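Local structure of HNH endonuclease (Geobacter metallireducens, 4H9D) at residues E12-R15 with E16-A20; S26-W29 with K30-A34; I44-P47 with E48-T51; E75-N78 with R79-L83. The protein acts as a manganese-dependent HNH nicking endonuclease, probably binding nucleic acid and cutting one DNA strand, with a bound zinc ion in its fold. One frame throughout, in Å; residues are numbered along the deposited sequence.

Contact 1 of 4, residues E12-R15 with E16-A20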
loop_
_atom_site.group_PDB
_atom_site.type_symbol
_atom_site.label_atom_id
_atom_site.label_comp_id
_atom_site.label_asym_id
_atom_site.label_seq_id
_atom_site.Cartn_x
_atom_site.Cartn_y
_atom_site.Cartn_z
ATOM N N GLU A 12 -18.333 -3.918 -16.429
ATOM C CA GLU A 12 -17.372 -4.856 -16.993
ATOM C C GLU A 12 -16.629 -5.601 -15.886
ATOM O O GLU A 12 -16.392 -6.798 -15.998
ATOM C CB GLU A 12 -16.355 -4.122 -17.881
ATOM C CG GLU A 12 -16.892 -3.636 -19.242
ATOM C CD GLU A 12 -15.951 -2.636 -19.945
ATOM O OE1 GLU A 12 -15.828 -1.481 -19.469
ATOM O OE2 GLU A 12 -15.332 -3.005 -20.972
ATOM N N VAL A 13 -16.269 -4.901 -14.817
ATOM C CA VAL A 13 -15.534 -5.545 -13.734
ATOM C C VAL A 13 -16.361 -6.623 -13.051
ATOM O O VAL A 13 -15.852 -7.708 -12.766
ATOM C CB VAL A 13 -15.039 -4.528 -12.668
ATOM C CG1 VAL A 13 -14.472 -5.274 -11.460
ATOM C CG2 VAL A 13 -13.952 -3.622 -13.268
ATOM N N LYS A 14 -17.629 -6.329 -12.788
ATOM C CA LYS A 14 -18.497 -7.308 -12.151
ATOM C C LYS A 14 -18.648 -8.478 -13.091
ATOM O O LYS A 14 -18.465 -9.630 -12.709
ATOM C CB LYS A 14 -19.876 -6.726 -11.882
ATOM C CG LYS A 14 -20.041 -6.022 -10.547
ATOM C CD LYS A 14 -21.516 -5.713 -10.314
ATOM C CE LYS A 14 -22.367 -6.978 -10.499
ATOM N NZ LYS A 14 -23.837 -6.732 -10.395
ATOM N N ARG A 15 -18.991 -8.160 -14.331
ATOM C CA ARG A 15 -19.190 -9.162 -15.367
ATOM C C ARG A 15 -18.070 -10.187 -15.361
ATOM O O ARG A 15 -18.319 -11.384 -15.504
ATOM C CB ARG A 15 -19.265 -8.483 -16.736
ATOM C CG ARG A 15 -19.414 -9.442 -17.896
ATOM C CD ARG A 15 -20.654 -10.287 -17.740
ATOM N NE ARG A 15 -20.715 -11.348 -18.740
ATOM C CZ ARG A 15 -21.634 -12.311 -18.758
ATOM N NH1 ARG A 15 -22.583 -12.357 -17.825
ATOM N NH2 ARG A 15 -21.602 -13.228 -19.716
ATOM N N GLU A 16 -16.839 -9.708 -15.198
ATOM C CA GLU A 16 -15.666 -10.575 -15.176
ATOM C C GLU A 16 -15.525 -11.274 -13.845
ATOM O O GLU A 16 -15.034 -12.395 -13.786
ATOM C CB GLU A 16 -14.381 -9.785 -15.461
ATOM C CG GLU A 16 -14.154 -9.470 -16.917
ATOM C CD GLU A 16 -14.632 -10.581 -17.828
ATOM O OE1 GLU A 16 -15.836 -10.585 -18.153
ATOM O OE2 GLU A 16 -13.822 -11.459 -18.209
ATOM N N LYS A 17 -15.949 -10.606 -12.780
ATOM C CA LYS A 17 -15.867 -11.179 -11.438
ATOM C C LYS A 17 -16.886 -12.297 -11.241
ATOM O O LYS A 17 -16.734 -13.123 -10.343
ATOM C CB LYS A 17 -16.072 -10.098 -10.375
ATOM C CG LYS A 17 -14.838 -9.246 -10.107
ATOM C CD LYS A 17 -15.058 -8.350 -8.896
ATOM C CE LYS A 17 -13.816 -7.547 -8.555
ATOM N NZ LYS A 17 -14.093 -6.522 -7.507
ATOM N N GLU A 18 -17.922 -12.311 -12.077
ATOM C CA GLU A 18 -18.943 -13.337 -12.008
ATOM C C GLU A 18 -18.495 -14.528 -12.828
ATOM O O GLU A 18 -18.580 -15.665 -12.372
ATOM C CB GLU A 18 -20.271 -12.823 -12.546
ATOM C CG GLU A 18 -21.142 -12.135 -11.516
ATOM C CD GLU A 18 -22.458 -11.664 -12.110
ATOM O OE1 GLU A 18 -23.197 -12.505 -12.678
ATOM O OE2 GLU A 18 -22.749 -10.450 -12.012
ATOM N N LYS A 19 -18.027 -14.283 -14.044
ATOM C CA LYS A 19 -17.543 -15.369 -14.880
ATOM C C LYS A 19 -16.389 -16.058 -14.143
ATOM O O LYS A 19 -16.182 -17.260 -14.286
ATOM C CB LYS A 19 -17.064 -14.822 -16.223
ATOM C CG LYS A 19 -18.180 -14.216 -17.064
ATOM C CD LYS A 19 -17.598 -13.372 -18.171
ATOM C CE LYS A 19 -16.593 -14.173 -18.976
ATOM N NZ LYS A 19 -15.490 -13.310 -19.482
ATOM N N ALA A 20 -15.641 -15.297 -13.347
ATOM C CA ALA A 20 -14.529 -15.869 -12.596
ATOM C C ALA A 20 -15.082 -16.844 -11.555
ATOM O O ALA A 20 -14.634 -17.994 -11.457
ATOM C CB ALA A 20 -13.735 -14.773 -11.914
#

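Contact 2 of 4, residues S26-W29 with K30-A34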
loop_
_atom_site.group_PDB
_atom_site.type_symbol
_atom_site.label_atom_id
_atom_site.label_comp_id
_atom_site.label_asym_id
_atom_site.label_seq_id
_atom_site.Cartn_x
_atom_site.Cartn_y
_atom_site.Cartn_z
ATOM N N SER A 26 -15.587 -24.699 -11.926
ATOM C CA SER A 26 -15.547 -25.690 -12.994
ATOM C C SER A 26 -14.654 -26.879 -12.686
ATOM O O SER A 26 -13.688 -26.757 -11.950
ATOM C CB SER A 26 -15.064 -25.030 -14.294
ATOM O OG SER A 26 -13.703 -24.628 -14.193
ATOM N N GLN A 27 -14.975 -28.026 -13.272
ATOM C CA GLN A 27 -14.180 -29.239 -13.089
ATOM C C GLN A 27 -12.767 -28.905 -13.521
ATOM O O GLN A 27 -11.792 -29.296 -12.874
ATOM C CB GLN A 27 -14.711 -30.365 -13.981
ATOM C CG GLN A 27 -16.216 -30.601 -13.863
ATOM C CD GLN A 27 -16.605 -31.299 -12.573
ATOM O OE1 GLN A 27 -16.005 -31.057 -11.525
ATOM N NE2 GLN A 27 -17.619 -32.163 -12.640
ATOM N N TRP A 28 -12.688 -28.177 -14.632
ATOM C CA TRP A 28 -11.437 -27.736 -15.246
ATOM C C TRP A 28 -10.507 -27.035 -14.266
ATOM O O TRP A 28 -9.301 -27.280 -14.265
ATOM C CB TRP A 28 -11.737 -26.789 -16.428
ATOM C CG TRP A 28 -10.523 -26.107 -16.982
ATOM C CD1 TRP A 28 -9.601 -26.651 -17.821
ATOM C CD2 TRP A 28 -10.031 -24.807 -16.632
ATOM N NE1 TRP A 28 -8.555 -25.777 -18.010
ATOM C CE2 TRP A 28 -8.793 -24.636 -17.290
ATOM C CE3 TRP A 28 -10.513 -23.771 -15.824
ATOM C CZ2 TRP A 28 -8.022 -23.465 -17.163
ATOM C CZ3 TRP A 28 -9.753 -22.609 -15.698
ATOM C CH2 TRP A 28 -8.520 -22.468 -16.365
ATOM N N TRP A 29 -11.061 -26.150 -13.442
ATOM C CA TRP A 29 -10.241 -25.428 -12.473
ATOM C C TRP A 29 -9.819 -26.334 -11.337
ATOM O O TRP A 29 -8.664 -26.325 -10.924
ATOM C CB TRP A 29 -10.991 -24.238 -11.890
ATOM C CG TRP A 29 -10.132 -23.451 -10.953
ATOM C CD1 TRP A 29 -10.309 -23.286 -9.610
ATOM C CD2 TRP A 29 -8.961 -22.697 -11.301
ATOM N NE1 TRP A 29 -9.322 -22.472 -9.095
ATOM C CE2 TRP A 29 -8.483 -22.093 -10.113
ATOM C CE3 TRP A 29 -8.269 -22.474 -12.502
ATOM C CZ2 TRP A 29 -7.344 -21.272 -10.092
ATOM C CZ3 TRP A 29 -7.138 -21.666 -12.480
ATOM C CH2 TRP A 29 -6.687 -21.071 -11.280
ATOM N N LYS A 30 -10.778 -27.087 -10.811
ATOM C CA LYS A 30 -10.523 -28.039 -9.740
ATOM C C LYS A 30 -9.376 -28.939 -10.175
ATOM O O LYS A 30 -8.493 -29.273 -9.382
ATOM C CB LYS A 30 -11.760 -28.899 -9.495
ATOM C CG LYS A 30 -12.758 -28.328 -8.509
ATOM C CD LYS A 30 -13.362 -27.034 -8.957
ATOM C CE LYS A 30 -14.620 -26.774 -8.156
ATOM N NZ LYS A 30 -15.533 -27.958 -8.252
ATOM N N ASN A 31 -9.391 -29.335 -11.443
ATOM C CA ASN A 31 -8.325 -30.183 -11.938
ATOM C C ASN A 31 -6.993 -29.457 -11.886
ATOM O O ASN A 31 -6.005 -29.991 -11.364
ATOM C CB ASN A 31 -8.594 -30.630 -13.370
ATOM C CG ASN A 31 -8.931 -32.092 -13.452
ATOM O OD1 ASN A 31 -10.035 -32.505 -13.076
ATOM N ND2 ASN A 31 -7.976 -32.902 -13.920
ATOM N N ARG A 32 -6.971 -28.241 -12.426
ATOM C CA ARG A 32 -5.758 -27.451 -12.451
ATOM C C ARG A 32 -5.116 -27.260 -11.066
ATOM O O ARG A 32 -3.904 -27.473 -10.919
ATOM C CB ARG A 32 -6.025 -26.092 -13.090
ATOM C CG ARG A 32 -4.768 -25.301 -13.327
ATOM C CD ARG A 32 -4.387 -25.380 -14.763
ATOM N NE ARG A 32 -4.999 -24.282 -15.484
ATOM C CZ ARG A 32 -4.406 -23.114 -15.716
ATOM N NH1 ARG A 32 -3.170 -22.889 -15.288
ATOM N NH2 ARG A 32 -5.064 -22.165 -16.375
ATOM N N ILE A 33 -5.889 -26.865 -10.050
ATOM C CA ILE A 33 -5.261 -26.690 -8.738
ATOM C C ILE A 33 -4.978 -28.028 -8.074
ATOM O O ILE A 33 -4.161 -28.116 -7.161
ATOM C CB ILE A 33 -6.099 -25.820 -7.778
ATOM C CG1 ILE A 33 -7.534 -26.303 -7.721
ATOM C CG2 ILE A 33 -6.059 -24.381 -8.211
ATOM C CD1 ILE A 33 -8.353 -25.478 -6.764
ATOM N N ALA A 34 -5.659 -29.072 -8.538
ATOM C CA ALA A 34 -5.456 -30.421 -8.008
ATOM C C ALA A 34 -4.001 -30.783 -8.240
ATOM O O ALA A 34 -3.386 -31.462 -7.421
ATOM C CB ALA A 34 -6.355 -31.425 -8.730
#

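Contact 3 of 4, residues I44-P47 with E48-T51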
loop_
_atom_site.group_PDB
_atom_site.type_symbol
_atom_site.label_atom_id
_atom_site.label_comp_id
_atom_site.label_asym_id
_atom_site.label_seq_id
_atom_site.Cartn_x
_atom_site.Cartn_y
_atom_site.Cartn_z
ATOM N N ILE A 44 5.270 -26.571 -5.432
ATOM C CA ILE A 44 4.056 -27.360 -5.244
ATOM C C ILE A 44 3.360 -27.047 -3.922
ATOM O O ILE A 44 4.011 -26.916 -2.886
ATOM C CB ILE A 44 4.356 -28.861 -5.324
ATOM C CG1 ILE A 44 4.997 -29.174 -6.671
ATOM C CG2 ILE A 44 3.080 -29.649 -5.188
ATOM C CD1 ILE A 44 5.158 -30.631 -6.946
ATOM N N PHE A 45 2.032 -26.922 -3.977
ATOM C CA PHE A 45 1.210 -26.606 -2.808
ATOM C C PHE A 45 -0.069 -27.410 -2.761
ATOM O O PHE A 45 -0.516 -27.967 -3.764
ATOM C CB PHE A 45 0.762 -25.142 -2.804
ATOM C CG PHE A 45 1.866 -24.164 -2.912
ATOM C CD1 PHE A 45 2.602 -24.052 -4.086
ATOM C CD2 PHE A 45 2.170 -23.333 -1.842
ATOM C CE1 PHE A 45 3.628 -23.127 -4.193
ATOM C CE2 PHE A 45 3.193 -22.406 -1.940
ATOM C CZ PHE A 45 3.926 -22.300 -3.119
ATOM N N PRO A 46 -0.685 -27.469 -1.575
ATOM C CA PRO A 46 -1.936 -28.203 -1.423
ATOM C C PRO A 46 -3.018 -27.279 -1.981
ATOM O O PRO A 46 -2.994 -26.070 -1.740
ATOM C CB PRO A 46 -2.055 -28.379 0.090
ATOM C CG PRO A 46 -0.637 -28.309 0.563
ATOM C CD PRO A 46 -0.091 -27.186 -0.258
ATOM N N PRO A 47 -3.973 -27.838 -2.736
ATOM C CA PRO A 47 -5.095 -27.130 -3.363
ATOM C C PRO A 47 -5.718 -26.014 -2.529
ATOM O O PRO A 47 -6.186 -25.016 -3.070
ATOM C CB PRO A 47 -6.070 -28.256 -3.646
ATOM C CG PRO A 47 -5.142 -29.371 -4.038
ATOM C CD PRO A 47 -4.066 -29.289 -2.990
ATOM N N GLU A 48 -5.734 -26.173 -1.215
ATOM C CA GLU A 48 -6.300 -25.140 -0.366
ATOM C C GLU A 48 -5.442 -23.887 -0.439
ATOM O O GLU A 48 -5.962 -22.773 -0.435
ATOM C CB GLU A 48 -6.378 -25.622 1.083
ATOM C CG GLU A 48 -7.477 -26.643 1.352
ATOM C CD GLU A 48 -7.341 -27.906 0.516
ATOM O OE1 GLU A 48 -6.251 -28.519 0.534
ATOM O OE2 GLU A 48 -8.327 -28.289 -0.153
ATOM N N GLU A 49 -4.127 -24.077 -0.530
ATOM C CA GLU A 49 -3.181 -22.962 -0.570
ATOM C C GLU A 49 -3.050 -22.191 -1.883
ATOM O O GLU A 49 -2.252 -21.253 -1.972
ATOM C CB GLU A 49 -1.792 -23.433 -0.137
ATOM C CG GLU A 49 -1.714 -23.901 1.303
ATOM C CD GLU A 49 -0.279 -24.026 1.791
ATOM O OE1 GLU A 49 0.424 -22.987 1.808
ATOM O OE2 GLU A 49 0.144 -25.154 2.151
ATOM N N LEU A 50 -3.813 -22.578 -2.901
ATOM C CA LEU A 50 -3.763 -21.872 -4.179
ATOM C C LEU A 50 -4.989 -20.985 -4.364
ATOM O O LEU A 50 -6.054 -21.256 -3.807
ATOM C CB LEU A 50 -3.700 -22.855 -5.343
ATOM C CG LEU A 50 -2.506 -23.792 -5.395
ATOM C CD1 LEU A 50 -2.535 -24.507 -6.733
ATOM C CD2 LEU A 50 -1.208 -23.021 -5.218
ATOM N N THR A 51 -4.828 -19.925 -5.147
ATOM C CA THR A 51 -5.916 -19.001 -5.446
ATOM C C THR A 51 -5.922 -18.767 -6.941
ATOM O O THR A 51 -4.964 -19.101 -7.636
ATOM C CB THR A 51 -5.725 -17.642 -4.765
ATOM O OG1 THR A 51 -5.310 -17.845 -3.408
ATOM C CG2 THR A 51 -7.039 -16.864 -4.770
#

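Contact 4 of 4, residues E75-N78 with R79-L83. With ZN (zinc ion), chain D.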
loop_
_atom_site.group_PDB
_atom_site.type_symbol
_atom_site.label_atom_id
_atom_site.label_comp_id
_atom_site.label_asym_id
_atom_site.label_seq_id
_atom_site.Cartn_x
_atom_site.Cartn_y
_atom_site.Cartn_z
ATOM N N GLU A 75 1.851 -16.165 -1.378
ATOM C CA GLU A 75 2.982 -15.254 -1.558
ATOM C C GLU A 75 3.110 -14.626 -2.949
ATOM O O GLU A 75 3.260 -13.408 -3.082
ATOM C CB GLU A 75 4.267 -15.995 -1.204
ATOM C CG GLU A 75 5.518 -15.150 -1.201
ATOM C CD GLU A 75 6.739 -15.949 -0.783
ATOM O OE1 GLU A 75 6.725 -16.503 0.337
ATOM O OE2 GLU A 75 7.710 -16.028 -1.571
ATOM N N CYS A 76 3.067 -15.461 -3.981
ATOM C CA CYS A 76 3.179 -14.985 -5.355
ATOM C C CYS A 76 2.004 -14.098 -5.742
ATOM O O CYS A 76 2.176 -13.072 -6.408
ATOM C CB CYS A 76 3.249 -16.163 -6.339
ATOM S SG CYS A 76 4.909 -16.822 -6.644
ATOM N N ASN A 77 0.805 -14.487 -5.330
ATOM C CA ASN A 77 -0.367 -13.710 -5.691
ATOM C C ASN A 77 -0.321 -12.262 -5.220
ATOM O O ASN A 77 -0.747 -11.367 -5.958
ATOM C CB ASN A 77 -1.634 -14.376 -5.170
ATOM C CG ASN A 77 -2.874 -13.636 -5.589
ATOM O OD1 ASN A 77 -3.093 -13.388 -6.778
ATOM N ND2 ASN A 77 -3.695 -13.266 -4.616
ATOM N N ASN A 78 0.181 -12.029 -4.004
ATOM C CA ASN A 78 0.272 -10.673 -3.448
ATOM C C ASN A 78 1.456 -9.915 -4.020
ATOM O O ASN A 78 1.304 -8.814 -4.548
ATOM C CB ASN A 78 0.417 -10.731 -1.934
ATOM C CG ASN A 78 -0.719 -11.474 -1.279
ATOM O OD1 ASN A 78 -1.875 -11.053 -1.357
ATOM N ND2 ASN A 78 -0.404 -12.595 -0.640
ATOM N N ARG A 79 2.639 -10.513 -3.892
ATOM C CA ARG A 79 3.865 -9.923 -4.391
ATOM C C ARG A 79 3.733 -9.444 -5.824
ATOM O O ARG A 79 4.389 -8.486 -6.220
ATOM C CB ARG A 79 5.007 -10.930 -4.300
ATOM C CG ARG A 79 5.665 -10.992 -2.945
ATOM C CD ARG A 79 6.480 -12.265 -2.777
ATOM N NE ARG A 79 7.216 -12.284 -1.515
ATOM C CZ ARG A 79 8.306 -11.558 -1.280
ATOM N NH1 ARG A 79 8.789 -10.758 -2.226
ATOM N NH2 ARG A 79 8.913 -11.622 -0.099
ATOM N N LYS A 80 2.896 -10.104 -6.609
ATOM C CA LYS A 80 2.733 -9.697 -7.988
ATOM C C LYS A 80 1.936 -8.398 -8.010
ATOM O O LYS A 80 1.942 -7.673 -9.004
ATOM C CB LYS A 80 2.014 -10.790 -8.793
ATOM C CG LYS A 80 1.946 -10.498 -10.290
ATOM C CD LYS A 80 1.206 -11.566 -11.074
ATOM C CE LYS A 80 1.121 -11.198 -12.557
ATOM N NZ LYS A 80 2.475 -10.933 -13.156
ATOM N N LYS A 81 1.262 -8.099 -6.901
ATOM C CA LYS A 81 0.456 -6.884 -6.797
ATOM C C LYS A 81 1.156 -5.675 -6.189
ATOM O O LYS A 81 0.937 -4.551 -6.636
ATOM C CB LYS A 81 -0.833 -7.155 -6.012
ATOM C CG LYS A 81 -2.040 -7.480 -6.899
ATOM C CD LYS A 81 -3.348 -7.611 -6.106
ATOM C CE LYS A 81 -3.371 -8.850 -5.208
ATOM N NZ LYS A 81 -2.260 -8.864 -4.209
ATOM N N TYR A 82 1.991 -5.882 -5.177
ATOM C CA TYR A 82 2.671 -4.750 -4.560
ATOM C C TYR A 82 4.142 -4.554 -4.937
ATOM O O TYR A 82 4.791 -3.652 -4.419
ATOM C CB TYR A 82 2.526 -4.814 -3.036
ATOM C CG TYR A 82 3.361 -5.862 -2.331
ATOM C CD1 TYR A 82 4.755 -5.743 -2.249
ATOM C CD2 TYR A 82 2.752 -6.954 -1.707
ATOM C CE1 TYR A 82 5.524 -6.690 -1.557
ATOM C CE2 TYR A 82 3.505 -7.910 -1.009
ATOM C CZ TYR A 82 4.887 -7.775 -0.937
ATOM O OH TYR A 82 5.625 -8.721 -0.260
ATOM N N LEU A 83 4.682 -5.394 -5.815
ATOM C CA LEU A 83 6.072 -5.225 -6.234
ATOM C C LEU A 83 6.015 -4.612 -7.625
ATOM O O LEU A 83 5.154 -4.989 -8.419
ATOM C CB LEU A 83 6.798 -6.569 -6.313
ATOM C CG LEU A 83 7.190 -7.395 -5.084
ATOM C CD1 LEU A 83 8.095 -8.537 -5.537
ATOM C CD2 LEU A 83 7.923 -6.551 -4.075
HETATM ZN ZN ZN D . 4.145 -19.160 -6.004
#

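Contact 1 of 4, residues E12-R15 with E16-A20
Glu12 with Glu16, Val13 with Lys17, Lys14 with Glu18 and Arg15 with Lys19 are paired one turn apart on the alpha-helix 10-24, each by an i to i+4 backbone hydrogen bond. Glu16 N donates to Glu12 O at 3.1 Å and Lys17 N to Val13 O at 2.9 Å, while the bond from Lys19 N to Arg15 O is the straightest of the four, with an N-H...O angle of 167°. Glu16 O serves two donors, Ala20 N further along the helix and the hydroxyl of Ser64 from a loop. Among the side chains, Lys19 NZ lies 2.8 Å from Glu16 OE2 in a salt bridge that uses the syn lone pair, and a weak second bond goes to OE1. Glu12 OE1 is satisfied by the hydroxyl of Ser9. Lys19 CG also lies over one face of the Arg15 guanidinium, offset toward its rim. With an alanine in place of Lys19, the Glu16 carboxylate is likely to lose this charged mate, and part of the guanidinium face its cover. Lys14 NZ and Glu18 OE2, 4.2 Å apart, are too distant for a salt bridge, though their opposite charges probably attract. Val13 CG1, anti to its own nitrogen (chi1 171°), meets Lys17 CE at 3.7 Å.

Contact 2 of 4, residues S26-W29 with K30-A34
Trp29 and Ile33 cross at about a right angle, Ile33 CG2 lying 3.8 Å from Trp29 CE2 while Ile33 CD1 approaches Trp29 NE1 at 3.9 Å. Ile33 reaches the ring with both branches: chi1 of 50° sets CG1 between the backbone nitrogen and the carbonyl carbon and leaves CG2 beside the nitrogen. Trp28 and Arg32 instead run side by side, pointing the same way, with ring and guanidinium planes 68° apart. Trp28 CZ2 meets the guanidinium at its edge, 3.3 Å from Arg32 NH2, whereas Trp29 CZ3 lies over one face of the same group. Arg32 NH2 is also fixed by a hydrogen bond to the carbonyl of Val69, and the Trp28 ring has a cation-pi partner in Arg66. These side chains project from an N-capped alpha-helix, 27-34: Ser26 is the N-cap, its OG accepting from Trp29 N at 3.1 Å, while the same hydroxyl is hydrogen-bonded to the carbonyl of Leu23. Backbone bonds then climb the first turns, the one from Lys30 N to Ser26 O being almost straight at 178°. The Trp29 indole also packs on Met52 of strand 50-54 and Pro71 of strand 69-73, so an alanine here would probably open a gap between helix and strands and leave Ile33 and one face of Arg32 without this cover. Lys30 NZ makes a weak bond to the carbonyl of Arg25.

Contact 3 of 4, residues I44-P47 with E48-T51
Pro46 O accepts from Glu49 N at 2.6 Å, and a weak bond of 3.4 Å from Leu50 N to Pro47 O follows, two i to i+3 bonds that define a short 3-10 turn before the chain straightens at Leu50 (psi 153°). Pro47, whose nitrogen carries no hydrogen, stands at the start of this turn. The extended side chain of Glu49 runs alongside the ring of Pro46, the two pointing the same way, and brings Glu49 OE2 to 3.2 Å from Pro46 CD. The other carboxylate oxygen, Glu49 OE1, lies at the edge of the Phe45 ring, near its plane, 4.1 Å from Phe45 CD2. This oxygen therefore meets the rim of the ring, and the carboxylate plane stands perpendicular to the ring plane. Phe45 CG sits beside its backbone nitrogen (chi1 -55°), the torsion at which both CB and CG of the phenylalanine meet Leu50 CD2. In this apolar contact Leu50 CD2 packs against Phe45 CB at 3.8 Å, and the two side chains cross at about a right angle. Ahead of the turn, Phe45 packs on Cys38 and Cys73, two of the zinc ligands, and its side chain comes within about 4 Å of the zinc ion, nearest atom to metal. The turn leads into strand 50-54, where Thr51 pairs through its backbone with Ala72 of the antiparallel strand 69-73, and where Leu50 packs on Pro71 and on Ile33 of helix 27-34.

Contact 4 of 4, residues E75-N78 with R79-L83
Arg79 lies alongside Glu75 one turn earlier on helix 74-82, both side chains pointing the same way, and every atom of its stem has a partner there. Arg79 CB begins 3.3 Å from Glu75 O, the same carbonyl that accepts from Arg79 N. Arg79 CG, set beside the backbone nitrogen (chi1 -84°), stays near that oxygen, and the extended chain then carries Arg79 CD to 3.4 Å from Glu75 CG. Arg79 NE follows at 3.3 Å from Glu75 CG, which lies at the edge of the guanidinium. The charged ends meet only loosely: Glu75 OE2 is 3.8 Å from Arg79 NE, a long salt bridge of charge alone, since the carboxylate oxygen stands off the plane in which the N-H bonds lie. Glu75 OE2 has its hydrogen bond instead with the hydroxyl of Tyr91. At the tip of Arg79, the hydroxyl of Tyr82 stands over the centre of one guanidinium face, and Trp88 and Tyr91 of helix 85-92 also touch the arginine. Tyr82 itself packs on Ile37 of a second subunit. Next to Glu75, Cys76 SG binds the zinc ion at 2.5 Å, completing with Cys38, Cys41 and Cys73 a four-cysteine site built from two CxxC pairs. Separately, strands 50-54 and 69-73 followed by helix 74-82 are consistent with the beta-beta-alpha core of the His-Me finger fold of HNH nucleases, whose catalytic metal is distinct from this zinc.

From the N terminus the four contacts follow one another in series; each joins two adjoining segments, contacts 1, 2 and 4 along helices and contact 3 round a 3-10 turn, so none closes a long loop and none nests in or crosses another. Contact 1 sits on helix 10-24 and contact 2 on the next helix, 27-34, their nearest atoms about 7 Å apart. Contacts 2 and 3 do touch: Pro47 CG packs 3.5 Å from Ile33 O, joining the helix to the turn that opens strand 50-54. Contact 4 follows strand 69-73, across the chain's centre from contact 2. It comes within about 5 Å of contact 3, nearest atoms, at Asn77 and Thr51; separately, Cys76 and Phe45 both lie beside the zinc ion.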